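Local coordinates for 177aa long conserved hypothetical protein (ST1454) (Sulfolobus tokodaii, PDB 1WOZ) that probably transfers the adenosyl group of ATP to cob(I)alamin, as PduO-type corrinoid adenosyltransferases do, at residues G107-E110 against A111-H115; V159-R163 against R164-E168; I38-A41 against I42-P46. One frame throughout, in Å; residues are numbered along the deposited sequence.

Contact 1 (G107-E110 against A111-H115)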
loop_
_atom_site.group_PDB
_atom_site.type_symbol
_atom_site.label_atom_id
_atom_site.label_comp_id
_atom_site.label_asym_id
_atom_site.label_seq_id
_atom_site.Cartn_x
_atom_site.Cartn_y
_atom_site.Cartn_z
ATOM N N GLY A 107 7.526 13.456 -7.462
ATOM C CA GLY A 107 8.584 13.885 -8.371
ATOM C C GLY A 107 8.936 12.763 -9.340
ATOM O O GLY A 107 8.079 12.305 -10.121
ATOM N N SER A 108 10.195 12.328 -9.316
ATOM C CA SER A 108 10.625 11.214 -10.162
ATOM C C SER A 108 9.932 9.942 -9.672
ATOM O O SER A 108 9.468 9.881 -8.538
ATOM C CB SER A 108 12.143 11.010 -10.078
ATOM O OG SER A 108 12.559 10.798 -8.740
ATOM N N GLU A 109 9.838 8.931 -10.528
ATOM C CA GLU A 109 9.193 7.689 -10.087
ATOM C C GLU A 109 10.025 7.095 -8.940
ATOM O O GLU A 109 9.469 6.504 -8.012
ATOM C CB GLU A 109 9.067 6.697 -11.262
ATOM C CG GLU A 109 8.240 5.447 -10.904
ATOM C CD GLU A 109 7.980 4.545 -12.095
ATOM O OE1 GLU A 109 7.395 3.460 -11.883
ATOM O OE2 GLU A 109 8.347 4.919 -13.230
ATOM N N GLU A 110 11.352 7.262 -8.995
ATOM C CA GLU A 110 12.224 6.750 -7.936
ATOM C C GLU A 110 11.924 7.416 -6.588
ATOM O O GLU A 110 11.737 6.732 -5.568
ATOM C CB GLU A 110 13.704 6.965 -8.284
ATOM C CG GLU A 110 14.189 6.132 -9.454
ATOM C CD GLU A 110 13.966 6.790 -10.805
ATOM O OE1 GLU A 110 13.310 7.850 -10.875
ATOM O OE2 GLU A 110 14.453 6.231 -11.812
ATOM N N ALA A 111 11.873 8.745 -6.573
ATOM C CA ALA A 111 11.557 9.443 -5.333
ATOM C C ALA A 111 10.118 9.107 -4.893
ATOM O O ALA A 111 9.840 8.985 -3.697
ATOM C CB ALA A 111 11.693 10.960 -5.521
ATOM N N SER A 112 9.209 8.955 -5.852
ATOM C CA SER A 112 7.820 8.669 -5.497
ATOM C C SER A 112 7.685 7.320 -4.811
ATOM O O SER A 112 6.969 7.210 -3.818
ATOM C CB SER A 112 6.908 8.708 -6.736
ATOM O OG SER A 112 6.884 10.015 -7.293
ATOM N N VAL A 113 8.363 6.293 -5.325
ATOM C CA VAL A 113 8.255 4.987 -4.688
ATOM C C VAL A 113 8.925 5.003 -3.319
ATOM O O VAL A 113 8.481 4.302 -2.391
ATOM C CB VAL A 113 8.830 3.866 -5.573
ATOM C CG1 VAL A 113 8.598 2.503 -4.901
ATOM C CG2 VAL A 113 8.109 3.860 -6.914
ATOM N N LEU A 114 9.987 5.802 -3.179
ATOM C CA LEU A 114 10.661 5.939 -1.879
ATOM C C LEU A 114 9.740 6.612 -0.861
ATOM O O LEU A 114 9.737 6.234 0.320
ATOM C CB LEU A 114 11.968 6.740 -2.025
ATOM C CG LEU A 114 13.082 5.869 -2.679
ATOM C CD1 LEU A 114 14.205 6.771 -3.209
ATOM C CD2 LEU A 114 13.646 4.861 -1.668
ATOM N N HIS A 115 8.969 7.611 -1.304
ATOM C CA HIS A 115 8.035 8.277 -0.402
ATOM C C HIS A 115 6.900 7.336 0.004
ATOM O O HIS A 115 6.411 7.387 1.138
ATOM C CB HIS A 115 7.441 9.536 -1.053
ATOM C CG HIS A 115 8.321 10.735 -0.922
ATOM N ND1 HIS A 115 8.676 11.254 0.305
ATOM C CD2 HIS A 115 8.936 11.506 -1.856
ATOM C CE1 HIS A 115 9.476 12.291 0.124
ATOM N NE2 HIS A 115 9.650 12.464 -1.177
#
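The carbonyl oxygen Ser108 O is gripped twice by Ser112. Ser112 N donates to Ser108 O at 2.9 Å as the first i+4 backbone bond of helix 109-134, and the hydroxyl Ser112 OG donates to the same oxygen, also at 2.9 Å. The two donors approach from opposite faces of the carbonyl plane; the hydroxyl stands 41° out of that plane, so its bond is not directed at a lone pair. Ser112 OG owes this reach to its placement beside its own backbone N (chi1 -64°). Ser108 OG in turn accepts from Ala111 N at 3.1 Å, with an N-H...O angle of 163°, and the hydroxyl rests 3.3 Å from Ala111 CB. With an alanine here, the Ala111 amide is likely to lose its side-chain acceptor, leaving the first turn less firmly capped. Farther on, Val113 CG2 lies 3.2 Å from Glu109 O, while Leu114 CG packs 3.3 Å from Glu110 O, each side chain covering the oxygen that its own backbone N also engages. The acidic ends turn elsewhere: Glu109 forms salt bridges with Lys44 of its own chain and Lys44 of the second subunit, and Glu110 pairs with Arg164. With its serine side chain bonded to the N3 amide, Ser108 is a classical N-cap at the start of helix 109-134.

Contact 2 (V159-R163 against R164-E168)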
loop_
_atom_site.group_PDB
_atom_site.type_symbol
_atom_site.label_atom_id
_atom_site.label_comp_id
_atom_site.label_asym_id
_atom_site.label_seq_id
_atom_site.Cartn_x
_atom_site.Cartn_y
_atom_site.Cartn_z
ATOM N N VAL A 159 17.580 12.873 -2.814
ATOM C CA VAL A 159 18.697 12.621 -3.703
ATOM C C VAL A 159 18.208 12.035 -5.029
ATOM O O VAL A 159 18.739 12.387 -6.105
ATOM C CB VAL A 159 19.759 11.693 -3.040
ATOM C CG1 VAL A 159 20.794 11.251 -4.085
ATOM C CG2 VAL A 159 20.478 12.465 -1.896
ATOM N N ALA A 160 17.189 11.171 -4.971
ATOM C CA ALA A 160 16.629 10.589 -6.200
ATOM C C ALA A 160 16.146 11.693 -7.147
ATOM O O ALA A 160 16.400 11.642 -8.373
ATOM C CB ALA A 160 15.448 9.658 -5.866
ATOM N N ASN A 161 15.402 12.662 -6.615
ATOM C CA ASN A 161 14.927 13.760 -7.474
ATOM C C ASN A 161 16.087 14.585 -8.009
ATOM O O ASN A 161 16.108 14.939 -9.175
ATOM C CB ASN A 161 13.923 14.668 -6.731
ATOM C CG ASN A 161 12.517 14.092 -6.760
ATOM O OD1 ASN A 161 12.179 13.321 -7.670
ATOM N ND2 ASN A 161 11.696 14.448 -5.777
ATOM N N LYS A 162 17.057 14.903 -7.161
ATOM C CA LYS A 162 18.221 15.658 -7.637
ATOM C C LYS A 162 18.908 14.921 -8.784
ATOM O O LYS A 162 19.240 15.519 -9.820
ATOM C CB LYS A 162 19.232 15.857 -6.509
ATOM C CG LYS A 162 20.495 16.601 -6.935
ATOM C CD LYS A 162 21.393 16.814 -5.724
ATOM C CE LYS A 162 22.740 17.430 -6.108
ATOM N NZ LYS A 162 22.577 18.848 -6.515
ATOM N N ARG A 163 19.133 13.619 -8.615
ATOM C CA ARG A 163 19.781 12.844 -9.668
ATOM C C ARG A 163 18.932 12.775 -10.930
ATOM O O ARG A 163 19.455 12.513 -12.016
ATOM C CB ARG A 163 20.107 11.422 -9.181
ATOM C CG ARG A 163 21.183 11.409 -8.088
ATOM C CD ARG A 163 21.528 9.973 -7.629
ATOM N NE ARG A 163 22.464 9.976 -6.507
ATOM C CZ ARG A 163 22.856 8.884 -5.856
ATOM N NH1 ARG A 163 22.395 7.695 -6.225
ATOM N NH2 ARG A 163 23.683 8.981 -4.821
ATOM N N ARG A 164 17.625 12.994 -10.790
ATOM C CA ARG A 164 16.721 12.965 -11.931
ATOM C C ARG A 164 16.371 14.370 -12.458
ATOM O O ARG A 164 15.501 14.513 -13.320
ATOM C CB ARG A 164 15.412 12.242 -11.560
ATOM C CG ARG A 164 15.534 10.737 -11.482
ATOM C CD ARG A 164 15.882 10.171 -12.860
ATOM N NE ARG A 164 15.767 8.713 -12.899
ATOM C CZ ARG A 164 16.625 7.916 -13.534
ATOM N NH1 ARG A 164 17.666 8.439 -14.177
ATOM N NH2 ARG A 164 16.442 6.598 -13.540
ATOM N N ASN A 165 17.041 15.401 -11.959
ATOM C CA ASN A 165 16.748 16.777 -12.402
ATOM C C ASN A 165 15.310 17.194 -12.167
ATOM O O ASN A 165 14.726 17.956 -12.937
ATOM C CB ASN A 165 17.104 16.959 -13.885
ATOM C CG ASN A 165 18.605 17.075 -14.095
ATOM O OD1 ASN A 165 19.311 16.071 -14.142
ATOM N ND2 ASN A 165 19.098 18.302 -14.187
ATOM N N VAL A 166 14.749 16.710 -11.071
ATOM C CA VAL A 166 13.387 17.036 -10.701
ATOM C C VAL A 166 13.406 17.915 -9.442
ATOM O O VAL A 166 14.072 17.583 -8.469
ATOM C CB VAL A 166 12.596 15.735 -10.409
ATOM C CG1 VAL A 166 11.245 16.080 -9.781
ATOM C CG2 VAL A 166 12.426 14.928 -11.701
ATOM N N SER A 167 12.687 19.040 -9.469
ATOM C CA SER A 167 12.608 19.938 -8.312
ATOM C C SER A 167 11.603 19.425 -7.290
ATOM O O SER A 167 10.600 18.800 -7.647
ATOM C CB SER A 167 12.146 21.341 -8.732
ATOM O OG SER A 167 13.022 21.911 -9.669
ATOM N N GLU A 168 11.870 19.703 -6.020
ATOM C CA GLU A 168 10.966 19.306 -4.956
ATOM C C GLU A 168 9.773 20.261 -4.939
ATOM O O GLU A 168 9.930 21.468 -5.171
ATOM C CB GLU A 168 11.659 19.406 -3.598
ATOM C CG GLU A 168 12.871 18.504 -3.435
ATOM C CD GLU A 168 12.511 17.039 -3.539
ATOM O OE1 GLU A 168 11.346 16.700 -3.251
ATOM O OE2 GLU A 168 13.395 16.234 -3.891
HETATM O O HOH W 1 19.041 13.552 -14.657
#
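Asn161 reaches across to Val166 and Glu168 with every atom of its side chain. Its CB lies 3.3 Å from Glu168 OE2 and close to the carbonyl oxygen of Val166. CG comes next, 3.8 Å from Val166 CG1, and OD1 touches the same methyl while accepting its main polar bond from the backbone N of Ser108. At the tip, Asn161 ND2 donates to Glu168 OE2 at 3.1 Å with an N-H...O angle of 158°; a second bond, to OE1, is weak. The carboxylate oxygen lies almost exactly in the amide plane, 3° out of it, yet is itself met from above the carboxylate, the two planes being 45° apart. Glu168 turns back to this site through a bend at chi2, and Asn161 ND2 also bonds Gly106 O. In the backbone, a Schellman motif ends the helix: Val166 N donates to Asn161 O at 2.9 Å, Asn165 N donates to Lys162 O at 3.1 Å, and Asn165 takes the positive phi of the C-prime residue. One water donates to both Arg163 O and Asn165 OD1, bridging the turn. The segment thus joins the end of helix 140-163 to strand 169-173, with Ala160 and Asn161 against helix 109-134, Val159 against helices 79-96 and 48-69, and Arg163 paired with Asp49 and Glu95.

Contact 3 (I38-A41 against I42-P46)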
loop_
_atom_site.group_PDB
_atom_site.type_symbol
_atom_site.label_atom_id
_atom_site.label_comp_id
_atom_site.label_asym_id
_atom_site.label_seq_id
_atom_site.Cartn_x
_atom_site.Cartn_y
_atom_site.Cartn_z
ATOM N N ILE A 38 9.946 -2.089 0.204
ATOM C CA ILE A 38 11.367 -1.779 0.029
ATOM C C ILE A 38 11.918 -2.572 -1.167
ATOM O O ILE A 38 12.676 -2.040 -1.977
ATOM C CB ILE A 38 12.186 -2.102 1.298
ATOM C CG1 ILE A 38 11.926 -1.019 2.351
ATOM C CG2 ILE A 38 13.692 -2.110 0.972
ATOM C CD1 ILE A 38 12.415 -1.365 3.769
ATOM N N GLY A 39 11.515 -3.842 -1.278
ATOM C CA GLY A 39 11.953 -4.666 -2.388
ATOM C C GLY A 39 11.498 -4.017 -3.689
ATOM O O GLY A 39 12.247 -4.014 -4.672
ATOM N N PHE A 40 10.280 -3.461 -3.699
ATOM C CA PHE A 40 9.751 -2.795 -4.905
ATOM C C PHE A 40 10.575 -1.523 -5.200
ATOM O O PHE A 40 10.981 -1.279 -6.339
ATOM C CB PHE A 40 8.246 -2.474 -4.711
ATOM C CG PHE A 40 7.597 -1.769 -5.892
ATOM C CD1 PHE A 40 6.863 -0.600 -5.699
ATOM C CD2 PHE A 40 7.699 -2.284 -7.183
ATOM C CE1 PHE A 40 6.233 0.052 -6.771
ATOM C CE2 PHE A 40 7.072 -1.638 -8.268
ATOM C CZ PHE A 40 6.341 -0.473 -8.056
ATOM N N ALA A 41 10.873 -0.731 -4.177
ATOM C CA ALA A 41 11.688 0.486 -4.388
ATOM C C ALA A 41 13.063 0.115 -4.989
ATOM O O ALA A 41 13.562 0.777 -5.922
ATOM C CB ALA A 41 11.898 1.192 -3.095
ATOM N N ILE A 42 13.687 -0.930 -4.440
ATOM C CA ILE A 42 14.974 -1.381 -4.966
ATOM C C ILE A 42 14.860 -1.737 -6.453
ATOM O O ILE A 42 15.710 -1.344 -7.256
ATOM C CB ILE A 42 15.506 -2.614 -4.180
ATOM C CG1 ILE A 42 15.883 -2.190 -2.757
ATOM C CG2 ILE A 42 16.736 -3.248 -4.922
ATOM C CD1 ILE A 42 16.126 -3.371 -1.791
ATOM N N SER A 43 13.811 -2.460 -6.839
ATOM C CA SER A 43 13.660 -2.832 -8.247
ATOM C C SER A 43 13.459 -1.616 -9.172
ATOM O O SER A 43 13.688 -1.705 -10.377
ATOM C CB SER A 43 12.480 -3.804 -8.441
ATOM O OG SER A 43 11.218 -3.131 -8.410
ATOM N N LYS A 44 13.049 -0.484 -8.619
ATOM C CA LYS A 44 12.781 0.710 -9.432
ATOM C C LYS A 44 13.890 1.770 -9.386
ATOM O O LYS A 44 13.822 2.780 -10.079
ATOM C CB LYS A 44 11.480 1.378 -8.961
ATOM C CG LYS A 44 10.232 0.511 -9.020
ATOM C CD LYS A 44 9.823 0.238 -10.440
ATOM C CE LYS A 44 9.350 1.508 -11.140
ATOM N NZ LYS A 44 8.936 1.223 -12.551
ATOM N N ILE A 45 14.900 1.540 -8.574
ATOM C CA ILE A 45 16.001 2.489 -8.384
ATOM C C ILE A 45 17.262 1.962 -9.073
ATOM O O ILE A 45 17.710 0.846 -8.805
ATOM C CB ILE A 45 16.258 2.670 -6.853
ATOM C CG1 ILE A 45 15.121 3.492 -6.233
ATOM C CG2 ILE A 45 17.592 3.333 -6.588
ATOM C CD1 ILE A 45 15.138 3.417 -4.686
ATOM N N PRO A 46 17.866 2.772 -9.951
ATOM C CA PRO A 46 19.071 2.333 -10.658
ATOM C C PRO A 46 20.402 2.588 -9.949
ATOM O O PRO A 46 21.441 2.092 -10.378
ATOM C CB PRO A 46 18.985 3.118 -11.962
ATOM C CG PRO A 46 18.492 4.477 -11.461
ATOM C CD PRO A 46 17.391 4.076 -10.467
#
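Over one face of the Phe40 ring lies Lys44 CG. It stands 4.2 Å from the ring centroid and 21° off its normal, a CH-pi contact displaced toward the rim, where Lys44 CG is 3.9 Å from Phe40 CE2. Both side chains run alongside each other in the same direction: with CG anti to the backbone N (chi1 179°), Phe40 sets its ring beside the lysine, which bends at chi2 and chi3 as it passes. Ser43 OG approaches the ring obliquely, 3.8 Å from Phe40 CD2, but its polar partner is the backbone: it donates to Phe40 O at 2.8 Å, a bond tilted 15° from the carbonyl plane. The serine thus bonds back to the carbonyl three residues earlier in the last turns of helix 23-44, part of a helical bundle that packs as a trimer, as in PduO-type adenosyltransferases. Lys44 N bonds Phe40 O weakly and donates to Ala41 O at 3.0 Å, from far above the carbonyl plane. On another side of the helix Ile38 CG2 meets Ile42 CD1 at 3.9 Å, and both isoleucines pack on helix 48-69. Ala41 CB touches Ile45 CD1 at 4.2 Å, while Ile45 leans on Leu114. Phe40 also packs on Phe40 of the second subunit and on Val113 of the third, and the strongest partner of Lys44 NZ is Glu109 of the third subunit.

Contacts 1 and 3 are mostly buried and lie against other subunits, whereas contact 2 is partly exposed and meets no other protein chain of the assembly. Contact 1 starts its helix with a side-chain N-cap; contact 2 ends its helix with a backbone Schellman motif and an amide-carboxylate bond; contact 3, near a helix terminus, adds apolar and CH-pi packing. Contact 1 touches both others, joined to each by a salt bridge from one of its two glutamates, and to contact 3 also by apolar packing, with Val113 CG1 3.6 Å from Phe40 CD1. Contacts 2 and 3, with centres about 16 Å apart, meet through Arg164 and Pro46.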